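Local coordinates for venom protein 51.1 (Lychas mucronatus, PDB 6ATY), which probably acts as a secreted scorpion-venom neurotoxin that reduces the action potential of myelinated nerves, at residues Y29-D33 with T34-S38. Sequence-based numbering, arbitrary orientation.
Sequences YCSGD and TCHCS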
loop_
_atom_site.group_PDB
_atom_site.type_symbol
_atom_site.label_atom_id
_atom_site.label_comp_id
_atom_site.label_asym_id
_atom_site.label_seq_id
_atom_site.Cartn_x
_atom_site.Cartn_y
_atom_site.Cartn_z
ATOM N N TYR A 29 0.121 0.825 3.386
ATOM C CA TYR A 29 -0.751 1.934 3.756
ATOM C C TYR A 29 -0.701 2.960 2.617
ATOM O O TYR A 29 0.241 2.985 1.827
ATOM C CB TYR A 29 -0.280 2.603 5.055
ATOM C CG TYR A 29 1.095 3.215 4.930
ATOM C CD1 TYR A 29 2.232 2.413 5.035
ATOM C CD2 TYR A 29 1.280 4.561 4.657
ATOM C CE1 TYR A 29 3.513 2.939 4.909
ATOM C CE2 TYR A 29 2.580 5.099 4.517
ATOM C CZ TYR A 29 3.686 4.255 4.640
ATOM O OH TYR A 29 5.005 4.732 4.542
ATOM N N CYS A 30 -1.740 3.756 2.553
ATOM C CA CYS A 30 -1.881 4.805 1.594
ATOM C C CYS A 30 -1.228 6.055 2.201
ATOM O O CYS A 30 -1.663 6.567 3.226
ATOM C CB CYS A 30 -3.337 5.070 1.301
ATOM S SG CYS A 30 -3.565 6.130 -0.136
ATOM N N SER A 31 -0.149 6.588 1.210
ATOM C CA SER A 31 0.408 7.890 1.548
ATOM C C SER A 31 0.111 8.874 0.466
ATOM O O SER A 31 0.578 8.704 -0.651
ATOM C CB SER A 31 1.893 7.807 1.787
ATOM O OG SER A 31 2.367 9.092 2.167
ATOM N N GLY A 32 -0.634 9.926 0.822
ATOM C CA GLY A 32 -1.183 10.865 -0.136
ATOM C C GLY A 32 -2.200 10.147 -1.012
ATOM O O GLY A 32 -3.376 10.004 -0.644
ATOM N N ASP A 33 -1.741 9.679 -2.168
ATOM C CA ASP A 33 -2.600 8.856 -3.006
ATOM C C ASP A 33 -1.894 7.670 -3.629
ATOM O O ASP A 33 -2.373 7.160 -4.604
ATOM C CB ASP A 33 -3.312 9.707 -4.084
ATOM C CG ASP A 33 -2.399 10.102 -5.251
ATOM O OD1 ASP A 33 -1.147 10.040 -5.139
ATOM O OD2 ASP A 33 -2.954 10.449 -6.321
ATOM N N THR A 34 -0.819 7.186 -2.996
ATOM C CA THR A 34 -0.037 6.085 -3.511
ATOM C C THR A 34 0.192 5.057 -2.428
ATOM O O THR A 34 0.453 5.440 -1.269
ATOM C CB THR A 34 1.338 6.600 -3.966
ATOM O OG1 THR A 34 1.129 7.699 -4.871
ATOM C CG2 THR A 34 2.105 5.515 -4.668
ATOM N N CYS A 35 0.058 3.762 -2.773
ATOM C CA CYS A 35 0.369 2.673 -1.800
ATOM C C CYS A 35 1.872 2.519 -1.518
ATOM O O CYS A 35 2.711 2.431 -2.466
ATOM C CB CYS A 35 -0.184 1.339 -2.267
ATOM S SG CYS A 35 -1.979 1.202 -2.201
ATOM N N HIS A 36 2.176 2.480 -0.220
ATOM C CA HIS A 36 3.492 2.077 0.294
ATOM C C HIS A 36 3.399 0.709 0.936
ATOM O O HIS A 36 2.335 0.339 1.474
ATOM C CB HIS A 36 3.965 3.102 1.319
ATOM C CG HIS A 36 4.277 4.425 0.716
ATOM N ND1 HIS A 36 5.536 4.981 0.746
ATOM C CD2 HIS A 36 3.511 5.258 -0.034
ATOM C CE1 HIS A 36 5.523 6.136 0.102
ATOM N NE2 HIS A 36 4.304 6.325 -0.392
ATOM N N CYS A 37 4.499 -0.050 0.871
ATOM C CA CYS A 37 4.554 -1.392 1.483
ATOM C C CYS A 37 5.800 -1.498 2.336
ATOM O O CYS A 37 6.794 -0.820 2.070
ATOM C CB CYS A 37 4.614 -2.492 0.408
ATOM S SG CYS A 37 3.348 -2.410 -0.860
ATOM N N SER A 38 5.756 -2.311 3.383
ATOM C CA SER A 38 7.003 -2.667 4.079
ATOM C C SER A 38 6.954 -4.086 4.578
ATOM O O SER A 38 5.858 -4.676 4.673
ATOM C CB SER A 38 7.281 -1.708 5.234
ATOM O OG SER A 38 6.088 -1.278 5.846
HETATM O O HOH W 1 3.229 8.671 -1.283
HETATM O O HOH W 2 0.905 10.147 -3.159
#
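The phenol ring of Tyr29 lies against the CB of His36, its partner in an antiparallel hydrogen-bonded pair of the hairpin. His36 CB sits over one face of the Tyr29 ring, offset toward the rim, 3.9 Å from its centroid in a CH-pi contact. The imidazole continues beyond it nearly parallel to the phenol, with planes at 25°, but is slid so far along that the two rings barely overlap. Tyr29 reaches this place because CG stands between its backbone N and carbonyl carbon (chi1 63°), which swings the ring across to the neighbouring strand. Farther toward the turn, Ser31 CB approaches His36 CD2 obliquely at 3.5 Å. A water in the imidazole plane is hydrogen-bonded to His36 NE2 and donates to Ser31 O, tying the ring to the backbone beside the turn, while Ser2 OG engages both His36 ND1 and Tyr29 OH at the other end.

Beneath these side chains, His36 N binds Tyr29 O at 2.9 Å in a nearly straight bond (171°), and Tyr29 N returns one to His36 O. Ser31 and Thr34 exchange a second pair of bonds and close a two-residue turn of Gly32 and Asp33. Gly32 has a positive phi, which glycine accepts readily. A second water accepts from Asp33 N and Thr34 OG1, bridging the turn, and Asp33 OD2 forms a salt bridge to Lys8.

Cys30 and Cys35 project from the opposite face as a non-hydrogen-bonded pair, bound to Cys9 and Cys16 rather than to each other. Strand 34-38 is central in the three-stranded antiparallel sheet, between 27-31 and 3-8, and disulfides from its Cys35 and Cys37 to Cys16 and Cys20 clamp helix 16-22 to the sheet in the cysteine-stabilised alpha/beta motif of scorpion toxins.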